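Emp46p (Saccharomyces cerevisiae, PDB 2A6V) serves as a Ca2+-independent cargo receptor involved in the secretion of glycoproteins, recognising carbohydrate through a potassium-binding, legume-lectin-like domain. Local coordinates at residues A[54-59]-A[195-200]; A[86-91]-A[98-103]; A[6-11]-A[217-222]. One frame throughout, in Å; residues are numbered along the deposited sequence. Where two conformers were deposited one is given.

Contact 1: residues A[54-59]-A[195-200]; sequences LWLKPE and FRIGTS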
ATOM      1  N   LEU A  54       6.584   5.388   0.024  1.00 11.82           N
ATOM      2  CA  LEU A  54       7.451   4.766  -0.962  1.00 12.06           C
ATOM      3  C   LEU A  54       6.637   4.641  -2.219  1.00 12.17           C
ATOM      4  O   LEU A  54       5.615   3.979  -2.221  1.00 12.22           O
ATOM      5  CB  LEU A  54       7.934   3.389  -0.519  1.00 13.33           C
ATOM      6  CG  LEU A  54       8.805   3.400   0.726  1.00 14.04           C
ATOM      7  CD1 LEU A  54       8.891   2.021   1.305  1.00 15.48           C
ATOM      8  CD2 LEU A  54      10.189   3.932   0.403  1.00 15.23           C
ATOM      9  N   TRP A  55       7.092   5.265  -3.288  1.00 12.51           N
ATOM     10  CA  TRP A  55       6.409   5.171  -4.575  1.00 13.67           C
ATOM     11  C   TRP A  55       7.370   4.700  -5.657  1.00 14.18           C
ATOM     12  O   TRP A  55       8.507   5.164  -5.743  1.00 14.78           O
ATOM     13  CB  TRP A  55       5.835   6.533  -4.979  1.00 14.28           C
ATOM     14  CG  TRP A  55       4.622   6.966  -4.223  1.00 16.26           C
ATOM     15  CD1 TRP A  55       4.574   7.797  -3.151  1.00 19.81           C
ATOM     16  CD2 TRP A  55       3.273   6.613  -4.524  1.00 15.75           C
ATOM     17  NE1 TRP A  55       3.271   7.983  -2.762  1.00 18.65           N
ATOM     18  CE2 TRP A  55       2.452   7.266  -3.594  1.00 19.42           C
ATOM     19  CE3 TRP A  55       2.671   5.824  -5.515  1.00 17.74           C
ATOM     20  CZ2 TRP A  55       1.071   7.128  -3.596  1.00 19.35           C
ATOM     21  CZ3 TRP A  55       1.282   5.689  -5.512  1.00 18.01           C
ATOM     22  CH2 TRP A  55       0.510   6.353  -4.568  1.00 19.04           C
ATOM     23  N   LEU A  56       6.939   3.761  -6.484  1.00 13.88           N
ATOM     24  CA  LEU A  56       7.714   3.423  -7.682  1.00 14.71           C
ATOM     25  C   LEU A  56       7.662   4.578  -8.671  1.00 15.70           C
ATOM     26  O   LEU A  56       6.601   5.139  -8.938  1.00 15.85           O
ATOM     27  CB  LEU A  56       7.188   2.152  -8.348  1.00 15.38           C
ATOM     28  CG  LEU A  56       7.780   0.876  -7.796  1.00 15.60           C
ATOM     29  CD1 LEU A  56       6.838  -0.277  -8.044  1.00 17.54           C
ATOM     30  CD2 LEU A  56       9.165   0.590  -8.419  1.00 16.33           C
ATOM     31  N   LYS A  57       8.821   4.956  -9.197  1.00 16.79           N
ATOM     32  CA  LYS A  57       8.911   6.029 -10.191  1.00 17.76           C
ATOM     33  C   LYS A  57       8.256   5.638 -11.540  1.00 18.22           C
ATOM     34  O   LYS A  57       7.415   6.379 -12.034  1.00 19.52           O
ATOM     35  CB  LYS A  57      10.365   6.473 -10.396  1.00 18.51           C
ATOM     36  CG  LYS A  57      11.008   7.202  -9.216  1.00 19.10           C
ATOM     37  CD  LYS A  57      12.480   7.572  -9.518  1.00 20.88           C
ATOM     38  CE  LYS A  57      13.200   8.035  -8.261  1.00 21.96           C
ATOM     39  NZ  LYS A  57      14.690   8.193  -8.494  1.00 25.69           N
ATOM     40  N   PRO A  58       8.590   4.485 -12.109  1.00 19.03           N
ATOM     41  CA  PRO A  58       7.989   4.114 -13.399  1.00 20.06           C
ATOM     42  C   PRO A  58       6.539   3.695 -13.208  1.00 20.64           C
ATOM     43  O   PRO A  58       6.224   3.016 -12.231  1.00 20.69           O
ATOM     44  CB  PRO A  58       8.819   2.920 -13.844  1.00 19.86           C
ATOM     45  CG  PRO A  58       9.308   2.301 -12.602  1.00 19.84           C
ATOM     46  CD  PRO A  58       9.477   3.427 -11.619  1.00 19.32           C
ATOM     47  N   GLU A  59       5.668   4.117 -14.110  1.00 21.36           N
ATOM     48  CA  GLU A  59       4.311   3.577 -14.160  1.00 22.16           C
ATOM     49  C   GLU A  59       4.364   2.154 -14.690  1.00 21.70           C
ATOM     50  O   GLU A  59       5.206   1.821 -15.520  1.00 21.53           O
ATOM     51  CB  GLU A  59       3.415   4.429 -15.062  1.00 22.78           C
ATOM     52  CG  GLU A  59       3.297   5.854 -14.581  1.00 26.82           C
ATOM     53  CD  GLU A  59       2.122   6.591 -15.172  1.00 30.96           C
ATOM     54  OE1 GLU A  59       1.852   6.410 -16.377  1.00 34.25           O
ATOM     55  OE2 GLU A  59       1.488   7.366 -14.421  1.00 36.06           O
ATOM     56  N   PHE A 195      -0.347   2.614 -14.383  1.00 22.19           N
ATOM     57  CA  PHE A 195      -0.675   3.084 -13.052  1.00 20.86           C
ATOM     58  C   PHE A 195       0.555   3.092 -12.158  1.00 19.17           C
ATOM     59  O   PHE A 195       1.576   2.470 -12.449  1.00 18.76           O
ATOM     60  CB  PHE A 195      -1.818   2.264 -12.437  1.00 20.38           C
ATOM     61  CG  PHE A 195      -1.549   0.794 -12.410  1.00 20.23           C
ATOM     62  CD1 PHE A 195      -1.877  -0.010 -13.501  1.00 22.05           C
ATOM     63  CD2 PHE A 195      -0.934   0.212 -11.317  1.00 20.36           C
ATOM     64  CE1 PHE A 195      -1.601  -1.361 -13.491  1.00 21.60           C
ATOM     65  CE2 PHE A 195      -0.668  -1.140 -11.303  1.00 20.83           C
ATOM     66  CZ  PHE A 195      -1.003  -1.930 -12.397  1.00 20.44           C
ATOM     67  N   ARG A 196       0.435   3.839 -11.074  1.00 17.68           N
ATOM     68  CA  ARG A 196       1.513   4.043 -10.135  1.00 17.33           C
ATOM     69  C   ARG A 196       1.259   3.174  -8.924  1.00 16.18           C
ATOM     70  O   ARG A 196       0.111   2.995  -8.511  1.00 16.41           O
ATOM     71  CB  ARG A 196       1.579   5.507  -9.751  1.00 18.37           C
ATOM     72  CG  ARG A 196       2.102   6.378 -10.909  1.00 22.53           C
ATOM     73  CD  ARG A 196       2.318   7.836 -10.567  1.00 27.58           C
ATOM     74  NE  ARG A 196       1.321   8.359  -9.628  0.50 28.87           N
ATOM     75  CZ  ARG A 196       1.547   8.609  -8.327  0.50 29.67           C
ATOM     76  NH1 ARG A 196       2.743   8.403  -7.771  0.50 28.77           N
ATOM     77  NH2 ARG A 196       0.567   9.081  -7.569  0.50 30.69           N
ATOM     78  N   ILE A 197       2.344   2.671  -8.348  1.00 13.95           N
ATOM     79  CA  ILE A 197       2.296   1.734  -7.228  1.00 13.74           C
ATOM     80  C   ILE A 197       3.038   2.298  -6.059  1.00 12.90           C
ATOM     81  O   ILE A 197       4.188   2.727  -6.198  1.00 13.19           O
ATOM     82  CB  ILE A 197       2.949   0.391  -7.659  1.00 13.51           C
ATOM     83  CG1 ILE A 197       2.185  -0.240  -8.825  1.00 14.26           C
ATOM     84  CG2 ILE A 197       3.099  -0.549  -6.488  1.00 14.62           C
ATOM     85  CD1 ILE A 197       2.993  -1.211  -9.583  1.00 15.93           C
ATOM     86  N   GLY A 198       2.420   2.307  -4.879  1.00 12.02           N
ATOM     87  CA  GLY A 198       3.121   2.774  -3.702  1.00 12.26           C
ATOM     88  C   GLY A 198       2.438   2.436  -2.395  1.00 11.71           C
ATOM     89  O   GLY A 198       1.408   1.749  -2.356  1.00 12.33           O
ATOM     90  N   THR A 199       3.026   2.922  -1.320  1.00 10.69           N
ATOM     91  CA  THR A 199       2.500   2.779   0.026  1.00 10.26           C
ATOM     92  C   THR A 199       2.802   4.051   0.800  1.00 11.56           C
ATOM     93  O   THR A 199       3.781   4.763   0.514  1.00 11.45           O
ATOM     94  CB  THR A 199       3.129   1.535   0.714  1.00 11.11           C
ATOM     95  OG1 THR A 199       2.552   1.364   2.003  1.00 10.71           O
ATOM     96  CG2 THR A 199       4.646   1.694   0.934  1.00 12.04           C
ATOM     97  N   SER A 200       1.977   4.343   1.785  1.00 11.42           N
ATOM     98  CA  SER A 200       2.199   5.465   2.665  1.00 11.36           C
ATOM     99  C   SER A 200       1.591   5.239   4.014  1.00 11.35           C
ATOM    100  O   SER A 200       0.707   4.401   4.165  1.00 10.84           O
ATOM    101  CB  SER A 200       1.628   6.735   2.057  1.00 11.56           C
ATOM    102  OG  SER A 200       0.208   6.656   2.009  1.00 12.04           O
TER
HETATM  103  O   HOH W   1       4.649   3.511 -10.015  1.00 18.41           O
HETATM  104  O   HOH W   2       5.550   7.791  -8.581  1.00 23.18           O
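The indole of W55 lies between R196 and G198 of the neighbouring antiparallel strand. In the conformer described, one of two deposited for R196, the guanidinium comes over one face, its plane 31° from that of the ring, with CZ 4.3 Å from the centroid of the six-membered ring of W55: a cation-pi contact in which NH1 sits toward the rim, above CE3. A bend at chi3 (-36°) folds the group back over the indole. From the opposite face the CA of G198 makes a CH-pi contact, 4.0 Å from the same W55 centroid; a glycine here lets the ring lie directly on the backbone.

Hydrogen bonds between L54 and T199 in both directions, and from L56 N to I197 O at 3.0 Å, pair strands 51-56 and 196-202, neighbours in one sheet of the legume-lectin-like beta sandwich. L56 and I197 run side by side, CD1 of L56 being 4.0 Å from CB of I197. Where the strands part, one water joins L56 O and P58 O to I197 N; another, in the same R196 conformer, joins L56 O to NH1 in the guanidinium plane.

The carboxylate of E59 lies against the alkyl part of R196, OE2 of E59 being 3.7 Å from CG of R196. With OE2 still 4.9 Å from NE of R196, it can probably balance the arginine's charge only through space, as no salt bridge forms.

Contact 2: residues A[86-91]-A[98-103]; sequences AFWLKQ and TELFGG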
ATOM      1  N   ALA A  86      -1.527   2.710   4.085  1.00 10.24           N
ATOM      2  CA  ALA A  86      -2.228   2.591   2.804  1.00 10.28           C
ATOM      3  C   ALA A  86      -1.357   1.995   1.724  1.00 11.26           C
ATOM      4  O   ALA A  86      -0.149   2.274   1.668  1.00 11.03           O
ATOM      5  CB  ALA A  86      -2.776   3.949   2.360  1.00 11.11           C
ATOM      6  N   PHE A  87      -1.966   1.192   0.860  1.00 11.46           N
ATOM      7  CA  PHE A  87      -1.338   0.668  -0.341  1.00 10.82           C
ATOM      8  C   PHE A  87      -2.132   1.166  -1.522  1.00 11.73           C
ATOM      9  O   PHE A  87      -3.354   1.025  -1.524  1.00 12.54           O
ATOM     10  CB  PHE A  87      -1.301  -0.852  -0.287  1.00 11.70           C
ATOM     11  CG  PHE A  87      -0.508  -1.355   0.863  1.00 10.75           C
ATOM     12  CD1 PHE A  87       0.872  -1.452   0.771  1.00 11.76           C
ATOM     13  CD2 PHE A  87      -1.122  -1.710   2.053  1.00 11.42           C
ATOM     14  CE1 PHE A  87       1.611  -1.889   1.849  1.00 11.89           C
ATOM     15  CE2 PHE A  87      -0.383  -2.144   3.123  1.00 11.79           C
ATOM     16  CZ  PHE A  87       0.997  -2.235   3.025  1.00 12.26           C
ATOM     17  N   TRP A  88      -1.439   1.695  -2.520  1.00 11.98           N
ATOM     18  CA  TRP A  88      -2.052   2.465  -3.579  1.00 11.94           C
ATOM     19  C   TRP A  88      -1.769   1.879  -4.955  1.00 12.93           C
ATOM     20  O   TRP A  88      -0.639   1.433  -5.243  1.00 12.95           O
ATOM     21  CB  TRP A  88      -1.484   3.874  -3.596  1.00 12.03           C
ATOM     22  CG  TRP A  88      -1.594   4.645  -2.342  1.00 12.93           C
ATOM     23  CD1 TRP A  88      -0.664   4.710  -1.361  1.00 12.71           C
ATOM     24  CD2 TRP A  88      -2.678   5.488  -1.925  1.00 12.70           C
ATOM     25  NE1 TRP A  88      -1.093   5.532  -0.349  1.00 13.12           N
ATOM     26  CE2 TRP A  88      -2.331   6.021  -0.672  1.00 12.89           C
ATOM     27  CE3 TRP A  88      -3.905   5.857  -2.491  1.00 12.21           C
ATOM     28  CZ2 TRP A  88      -3.159   6.909   0.025  1.00 13.80           C
ATOM     29  CZ3 TRP A  88      -4.737   6.730  -1.781  1.00 13.81           C
ATOM     30  CH2 TRP A  88      -4.349   7.237  -0.538  1.00 12.51           C
ATOM     31  N   LEU A  89      -2.793   1.907  -5.793  1.00 14.20           N
ATOM     32  CA  LEU A  89      -2.656   1.795  -7.240  1.00 15.31           C
ATOM     33  C   LEU A  89      -3.387   3.014  -7.797  1.00 16.98           C
ATOM     34  O   LEU A  89      -4.601   3.107  -7.635  1.00 16.54           O
ATOM     35  CB  LEU A  89      -3.304   0.503  -7.759  1.00 15.88           C
ATOM     36  CG  LEU A  89      -2.775  -0.830  -7.254  1.00 16.73           C
ATOM     37  CD1 LEU A  89      -3.481  -1.962  -7.992  1.00 17.77           C
ATOM     38  CD2 LEU A  89      -1.293  -0.960  -7.449  1.00 18.95           C
ATOM     39  N   LYS A  90      -2.677   3.962  -8.399  1.00 17.63           N
ATOM     40  CA  LYS A  90      -3.292   5.226  -8.835  1.00 20.71           C
ATOM     41  C   LYS A  90      -2.988   5.533 -10.303  1.00 22.78           C
ATOM     42  O   LYS A  90      -1.937   5.174 -10.811  1.00 22.65           O
ATOM     43  CB  LYS A  90      -2.791   6.372  -7.956  1.00 22.17           C
ATOM     44  CG  LYS A  90      -3.229   6.265  -6.501  1.00 24.43           C
ATOM     45  CD  LYS A  90      -3.417   7.607  -5.780  1.00 27.49           C
ATOM     46  CE  LYS A  90      -2.328   8.598  -6.094  1.00 29.78           C
ATOM     47  NZ  LYS A  90      -2.546   9.870  -5.381  1.00 31.53           N
ATOM     48  N   GLN A  91      -3.927   6.189 -10.980  1.00 24.34           N
ATOM     49  CA  GLN A  91      -3.750   6.579 -12.385  1.00 26.76           C
ATOM     50  C   GLN A  91      -4.008   8.064 -12.556  1.00 28.83           C
ATOM     51  O   GLN A  91      -4.487   8.732 -11.639  1.00 28.84           O
ATOM     52  CB  GLN A  91      -4.670   5.760 -13.302  1.00 27.44           C
ATOM     53  CG  GLN A  91      -6.153   5.892 -12.988  1.00 28.75           C
ATOM     54  CD  GLN A  91      -7.048   5.270 -14.045  1.00 29.91           C
ATOM     55  OE1 GLN A  91      -6.564   4.777 -15.074  1.00 32.06           O
ATOM     56  NE2 GLN A  91      -8.354   5.292 -13.799  1.00 30.44           N
ATOM     57  N   THR A  98      -0.454  14.983   0.490  1.00 17.08           N
ATOM     58  CA  THR A  98      -0.327  13.821   1.371  1.00 16.47           C
ATOM     59  C   THR A  98      -1.437  13.797   2.413  1.00 15.99           C
ATOM     60  O   THR A  98      -1.269  13.220   3.496  1.00 16.32           O
ATOM     61  CB  THR A  98       1.019  13.857   2.095  1.00 16.98           C
ATOM     62  OG1 THR A  98       1.136  15.096   2.822  1.00 18.04           O
ATOM     63  CG2 THR A  98       2.188  13.841   1.106  1.00 17.50           C
ATOM     64  N   GLU A  99      -2.563  14.428   2.099  1.00 15.19           N
ATOM     65  CA  GLU A  99      -3.643  14.632   3.072  1.00 15.46           C
ATOM     66  C   GLU A  99      -4.314  13.331   3.465  1.00 14.98           C
ATOM     67  O   GLU A  99      -4.811  13.201   4.570  1.00 17.66           O
ATOM     68  CB  GLU A  99      -4.655  15.678   2.543  1.00 15.43           C
ATOM     69  CG  GLU A  99      -5.897  15.973   3.395  1.00 16.51           C
ATOM     70  CD  GLU A  99      -5.613  16.664   4.721  1.00 17.17           C
ATOM     71  OE1 GLU A  99      -4.444  16.926   5.037  1.00 16.29           O
ATOM     72  OE2 GLU A  99      -6.599  16.904   5.450  1.00 19.12           O
ATOM     73  N   LEU A 100      -4.284  12.348   2.571  1.00 14.30           N
ATOM     74  CA  LEU A 100      -4.877  11.047   2.822  1.00 14.05           C
ATOM     75  C   LEU A 100      -3.792  10.001   3.142  1.00 13.23           C
ATOM     76  O   LEU A 100      -3.022   9.587   2.277  1.00 13.59           O
ATOM     77  CB  LEU A 100      -5.696  10.632   1.593  1.00 15.33           C
ATOM     78  CG  LEU A 100      -6.611   9.427   1.744  1.00 16.72           C
ATOM     79  CD1 LEU A 100      -7.596   9.559   2.910  1.00 17.10           C
ATOM     80  CD2 LEU A 100      -7.354   9.210   0.426  1.00 16.48           C
ATOM     81  N   PHE A 101      -3.708   9.627   4.416  1.00 13.14           N
ATOM     82  CA  PHE A 101      -2.732   8.649   4.932  1.00 13.19           C
ATOM     83  C   PHE A 101      -1.303   8.839   4.476  1.00 13.35           C
ATOM     84  O   PHE A 101      -0.589   7.900   4.187  1.00 13.51           O
ATOM     85  CB  PHE A 101      -3.299   7.223   4.773  1.00 12.67           C
ATOM     86  CG  PHE A 101      -4.512   7.024   5.611  1.00 12.26           C
ATOM     87  CD1 PHE A 101      -4.379   6.763   6.952  1.00 11.51           C
ATOM     88  CD2 PHE A 101      -5.794   7.231   5.075  1.00 10.52           C
ATOM     89  CE1 PHE A 101      -5.476   6.640   7.766  1.00 12.80           C
ATOM     90  CE2 PHE A 101      -6.901   7.137   5.880  1.00 12.17           C
ATOM     91  CZ  PHE A 101      -6.746   6.830   7.240  1.00 11.53           C
ATOM     92  N   GLY A 102      -0.890  10.103   4.419  1.00 14.46           N
ATOM     93  CA  GLY A 102       0.453  10.465   4.024  1.00 14.51           C
ATOM     94  C   GLY A 102       0.794  10.223   2.563  1.00 15.18           C
ATOM     95  O   GLY A 102       1.956  10.313   2.175  1.00 16.02           O
ATOM     96  N   GLY A 103      -0.189   9.929   1.740  1.00 15.01           N
ATOM     97  CA  GLY A 103       0.083   9.401   0.424  1.00 16.08           C
ATOM     98  C   GLY A 103      -0.548  10.070  -0.782  1.00 16.34           C
ATOM     99  O   GLY A 103      -0.023   9.946  -1.889  1.00 19.08           O
TER
HETATM  100  O   HOH W   3      -0.062  10.438  -4.591  1.00 28.14           O
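A chi1 of -56° sets CG of W88 anti to its carbonyl carbon, and with chi2 at 92° the indole reaches across to the loop 98-103. L100 comes to meet it with its own CG trans to the backbone N (chi1 -169°). The two side chains meet at the indole's edge: CG of L100 lies in the ring plane, and CD2 of L100 is 3.7 Å from CH2 of W88. Also at this edge is the carbonyl of L100, whose O is 3.5 Å from CZ2 of W88; the same oxygen accepts a backbone hydrogen bond from G103 N, closing a type I' beta turn with F101 and G102 at its corners. G103 then passes the indole, its carbonyl carbon above one face toward the rim and its CA 4.1 Å from NE1 of W88. The pyrrole N-H is satisfied by S200 OG.

CB of A86 meets CB of F101 at 4.1 Å, while the F101 ring leads away from the strand, its side chain about 7 Å from that of Y128, a potassium ligand, so the loop sits close to that metal site. K90 NZ is bridged to G103 O by a water, and the amine also bonds S104 OG.

The loop thus folds over the A86, W88 and K90 face of strand 84-90, which lies between strands 196-202 and 111-115. S200 of the first bonds F101 O, and M112 of the second touches A86, W88 and L100; F108 meets W88 edge-to-face, and F87 and L89 point to the other side, where strand 158-165 of the second sheet packs.

Contact 3: residues A[6-11]-A[217-222]; sequences KWNKGY and LYDGVI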
ATOM      1  N   LYS A   6      11.825 -14.493 -11.565  1.00 31.38           N
ATOM      2  CA  LYS A   6      10.368 -14.641 -11.310  1.00 30.74           C
ATOM      3  C   LYS A   6       9.704 -13.290 -10.999  1.00 29.68           C
ATOM      4  O   LYS A   6       8.738 -12.916 -11.660  1.00 29.79           O
ATOM      5  CB  LYS A   6      10.112 -15.647 -10.180  1.00 31.87           C
ATOM      6  CG  LYS A   6       8.729 -16.316 -10.212  1.00 31.87           C
ATOM      7  CD  LYS A   6       8.233 -16.516 -11.635  1.00 33.76           C
ATOM      8  CE  LYS A   6       7.027 -17.416 -11.703  1.00 34.72           C
ATOM      9  NZ  LYS A   6       5.821 -16.599 -12.017  1.00 36.33           N
ATOM     10  N   TRP A   7      10.206 -12.553 -10.013  1.00 27.48           N
ATOM     11  CA  TRP A   7       9.670 -11.216  -9.809  1.00 26.84           C
ATOM     12  C   TRP A   7      10.364 -10.211 -10.711  1.00 25.08           C
ATOM     13  O   TRP A   7      11.498 -10.415 -11.153  1.00 25.51           O
ATOM     14  CB  TRP A   7       9.699 -10.783  -8.344  1.00 27.29           C
ATOM     15  CG  TRP A   7      11.054 -10.619  -7.770  1.00 29.32           C
ATOM     16  CD1 TRP A   7      11.857  -9.523  -7.877  1.00 31.21           C
ATOM     17  CD2 TRP A   7      11.769 -11.564  -6.976  1.00 33.00           C
ATOM     18  NE1 TRP A   7      13.039  -9.737  -7.212  1.00 32.37           N
ATOM     19  CE2 TRP A   7      13.013 -10.983  -6.647  1.00 33.59           C
ATOM     20  CE3 TRP A   7      11.488 -12.858  -6.509  1.00 35.16           C
ATOM     21  CZ2 TRP A   7      13.971 -11.640  -5.875  1.00 35.53           C
ATOM     22  CZ3 TRP A   7      12.445 -13.513  -5.739  1.00 36.53           C
ATOM     23  CH2 TRP A   7      13.672 -12.901  -5.432  1.00 36.13           C
ATOM     24  N   ASN A   8       9.642  -9.141 -10.998  1.00 22.87           N
ATOM     25  CA  ASN A   8      10.091  -8.083 -11.858  1.00 21.40           C
ATOM     26  C   ASN A   8      10.915  -7.125 -11.017  1.00 21.25           C
ATOM     27  O   ASN A   8      10.369  -6.329 -10.261  1.00 20.33           O
ATOM     28  CB  ASN A   8       8.858  -7.400 -12.449  1.00 21.50           C
ATOM     29  CG  ASN A   8       9.199  -6.318 -13.440  1.00 21.63           C
ATOM     30  OD1 ASN A   8      10.268  -5.706 -13.377  1.00 21.89           O
ATOM     31  ND2 ASN A   8       8.273  -6.045 -14.342  1.00 21.13           N
ATOM     32  N   LYS A   9      12.239  -7.202 -11.156  1.00 21.03           N
ATOM     33  CA  LYS A   9      13.171  -6.421 -10.337  1.00 21.98           C
ATOM     34  C   LYS A   9      12.946  -4.937 -10.458  1.00 21.10           C
ATOM     35  O   LYS A   9      13.058  -4.208  -9.472  1.00 20.72           O
ATOM     36  CB  LYS A   9      14.617  -6.746 -10.713  1.00 22.89           C
ATOM     37  CG  LYS A   9      15.063  -8.109 -10.243  1.00 25.55           C
ATOM     38  CD  LYS A   9      16.487  -8.386 -10.699  1.00 29.05           C
ATOM     39  CE  LYS A   9      17.130  -9.461  -9.847  1.00 31.21           C
ATOM     40  NZ  LYS A   9      16.367 -10.727  -9.936  1.00 32.53           N
ATOM     41  N   GLY A  10      12.612  -4.489 -11.668  1.00 20.64           N
ATOM     42  CA  GLY A  10      12.386  -3.077 -11.936  1.00 20.17           C
ATOM     43  C   GLY A  10      11.214  -2.453 -11.193  1.00 19.72           C
ATOM     44  O   GLY A  10      11.193  -1.247 -10.973  1.00 20.39           O
ATOM     45  N   TYR A  11      10.241  -3.280 -10.809  1.00 18.40           N
ATOM     46  CA  TYR A  11       9.081  -2.816 -10.057  1.00 17.47           C
ATOM     47  C   TYR A  11       8.980  -3.467  -8.673  1.00 16.26           C
ATOM     48  O   TYR A  11       7.894  -3.593  -8.103  1.00 15.74           O
ATOM     49  CB  TYR A  11       7.829  -3.110 -10.874  1.00 17.62           C
ATOM     50  CG  TYR A  11       7.697  -2.255 -12.120  1.00 18.46           C
ATOM     51  CD1 TYR A  11       6.951  -1.091 -12.098  1.00 18.01           C
ATOM     52  CD2 TYR A  11       8.311  -2.615 -13.309  1.00 20.06           C
ATOM     53  CE1 TYR A  11       6.820  -0.283 -13.228  1.00 20.87           C
ATOM     54  CE2 TYR A  11       8.184  -1.821 -14.452  1.00 19.90           C
ATOM     55  CZ  TYR A  11       7.438  -0.665 -14.404  1.00 20.61           C
ATOM     56  OH  TYR A  11       7.312   0.109 -15.550  1.00 23.00           O
ATOM     57  N   LEU A 217       6.808  -7.344  -7.176  1.00 15.41           N
ATOM     58  CA  LEU A 217       5.783  -7.401  -8.192  1.00 15.91           C
ATOM     59  C   LEU A 217       6.154  -8.526  -9.139  1.00 16.39           C
ATOM     60  O   LEU A 217       7.331  -8.705  -9.448  1.00 17.15           O
ATOM     61  CB  LEU A 217       5.647  -6.083  -8.962  1.00 15.76           C
ATOM     62  CG  LEU A 217       4.644  -6.085 -10.126  1.00 16.35           C
ATOM     63  CD1 LEU A 217       4.049  -4.720 -10.317  1.00 16.26           C
ATOM     64  CD2 LEU A 217       5.249  -6.593 -11.476  1.00 16.12           C
ATOM     65  N   TYR A 218       5.152  -9.274  -9.590  1.00 17.03           N
ATOM     66  CA  TYR A 218       5.324 -10.343 -10.570  1.00 17.76           C
ATOM     67  C   TYR A 218       4.427 -10.066 -11.760  1.00 18.64           C
ATOM     68  O   TYR A 218       3.276  -9.660 -11.614  1.00 18.12           O
ATOM     69  CB  TYR A 218       4.955 -11.722  -9.989  1.00 17.06           C
ATOM     70  CG  TYR A 218       5.650 -12.139  -8.718  1.00 19.74           C
ATOM     71  CD1 TYR A 218       6.649 -13.112  -8.725  1.00 23.26           C
ATOM     72  CD2 TYR A 218       5.290 -11.587  -7.488  1.00 20.72           C
ATOM     73  CE1 TYR A 218       7.281 -13.494  -7.544  1.00 24.26           C
ATOM     74  CE2 TYR A 218       5.907 -11.966  -6.321  1.00 23.25           C
ATOM     75  CZ  TYR A 218       6.897 -12.913  -6.348  1.00 25.22           C
ATOM     76  OH  TYR A 218       7.501 -13.269  -5.160  1.00 29.71           O
ATOM     77  N   ASP A 219       4.939 -10.342 -12.949  1.00 19.34           N
ATOM     78  CA  ASP A 219       4.208 -10.098 -14.181  1.00 21.31           C
ATOM     79  C   ASP A 219       3.247 -11.264 -14.461  1.00 22.60           C
ATOM     80  O   ASP A 219       3.108 -11.712 -15.596  1.00 22.68           O
ATOM     81  CB  ASP A 219       5.181  -9.961 -15.365  1.00 21.46           C
ATOM     82  CG  ASP A 219       6.084  -8.737 -15.284  1.00 23.61           C
ATOM     83  OD1 ASP A 219       5.730  -7.706 -14.671  1.00 23.39           O
ATOM     84  OD2 ASP A 219       7.187  -8.712 -15.867  1.00 26.07           O
ATOM     85  N   GLY A 220       2.586 -11.763 -13.426  1.00 24.03           N
ATOM     86  CA  GLY A 220       1.635 -12.843 -13.581  1.00 25.42           C
ATOM     87  C   GLY A 220       0.980 -13.222 -12.263  1.00 27.31           C
ATOM     88  O   GLY A 220       1.299 -12.663 -11.215  1.00 26.78           O
ATOM     89  N   VAL A 221       0.037 -14.153 -12.345  1.00 29.32           N
ATOM     90  CA  VAL A 221      -0.624 -14.733 -11.192  1.00 31.08           C
ATOM     91  C   VAL A 221       0.215 -15.893 -10.716  1.00 32.52           C
ATOM     92  O   VAL A 221       0.465 -16.834 -11.468  1.00 32.86           O
ATOM     93  CB  VAL A 221      -2.015 -15.294 -11.556  1.00 31.33           C
ATOM     94  CG1 VAL A 221      -2.719 -15.811 -10.301  1.00 32.05           C
ATOM     95  CG2 VAL A 221      -2.849 -14.257 -12.304  1.00 31.93           C
ATOM     96  N   ILE A 222       0.632 -15.840  -9.462  1.00 34.74           N
ATOM     97  CA  ILE A 222       1.544 -16.842  -8.932  1.00 36.16           C
ATOM     98  C   ILE A 222       0.776 -17.963  -8.233  1.00 37.53           C
ATOM     99  O   ILE A 222      -0.294 -17.733  -7.667  1.00 37.55           O
ATOM    100  CB  ILE A 222       2.594 -16.183  -7.992  1.00 36.33           C
ATOM    101  CG1 ILE A 222       1.950 -15.565  -6.744  1.00 36.51           C
ATOM    102  CG2 ILE A 222       3.399 -15.115  -8.750  1.00 36.54           C
ATOM    103  CD1 ILE A 222       2.959 -15.049  -5.744  1.00 36.43           C
TER
HETATM  104  O   HOH W   4       7.641 -11.255 -13.174  1.00 31.05           O
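N8 bonds the end of strand 209-218 and the loop just after it, through its backbone N and through its side chain. The backbone N donates to L217 O at 2.8 Å. With CG anti to the backbone N (chi1 -177°), the amide is carried to D219, where ND2 of N8 gives an almost straight bond (172°) to OD1, 3.1 Å away, on the syn side of the carboxylate. The amide and carboxylate planes stand 85° apart, and D219 OD1 takes a further bond from Y60 OH. N8 OD1 accepts weakly from G10 N. N8 O accepts from Y11 N and is also bonded to S12 OG, which in turn bonds L217 N. Y11 O is buried against CB of L217, 3.5 Å away, and has no polar partner in the model.

CB of W7 makes a CH-pi contact over one face of Y218, 3.9 Å from the ring centroid, and CG2 of I222 lies over the other.

The contact joins the N-terminal segment to the end of the last strand of the sandwich's second sheet. Strand 66-75 borders 209-218, with T67 against Y218 and I222, while Y11 OH bonds E59 O, in the loop after strand 51-56.

Contacts 1 and 2 lie in and upon one seven-stranded antiparallel sheet, their centres 9 Å apart: strand 196-202 runs between 51-56 and 84-90, and W55 against W88 joins the two contacts. Contact 3 is at the second sheet of the sandwich, its centre about 15 Å from that of contact 1 and 22 Å from that of contact 2. I197 against L217 connects it to contact 1; contact 2 it does not touch. Along the chain, contact 3 spans almost everything, contact 1 falls within that span and contact 2 within contact 1. Contacts 1 and 3 bring together parts far apart in sequence, whereas contact 2 is local, a loop folding back on the strand it follows.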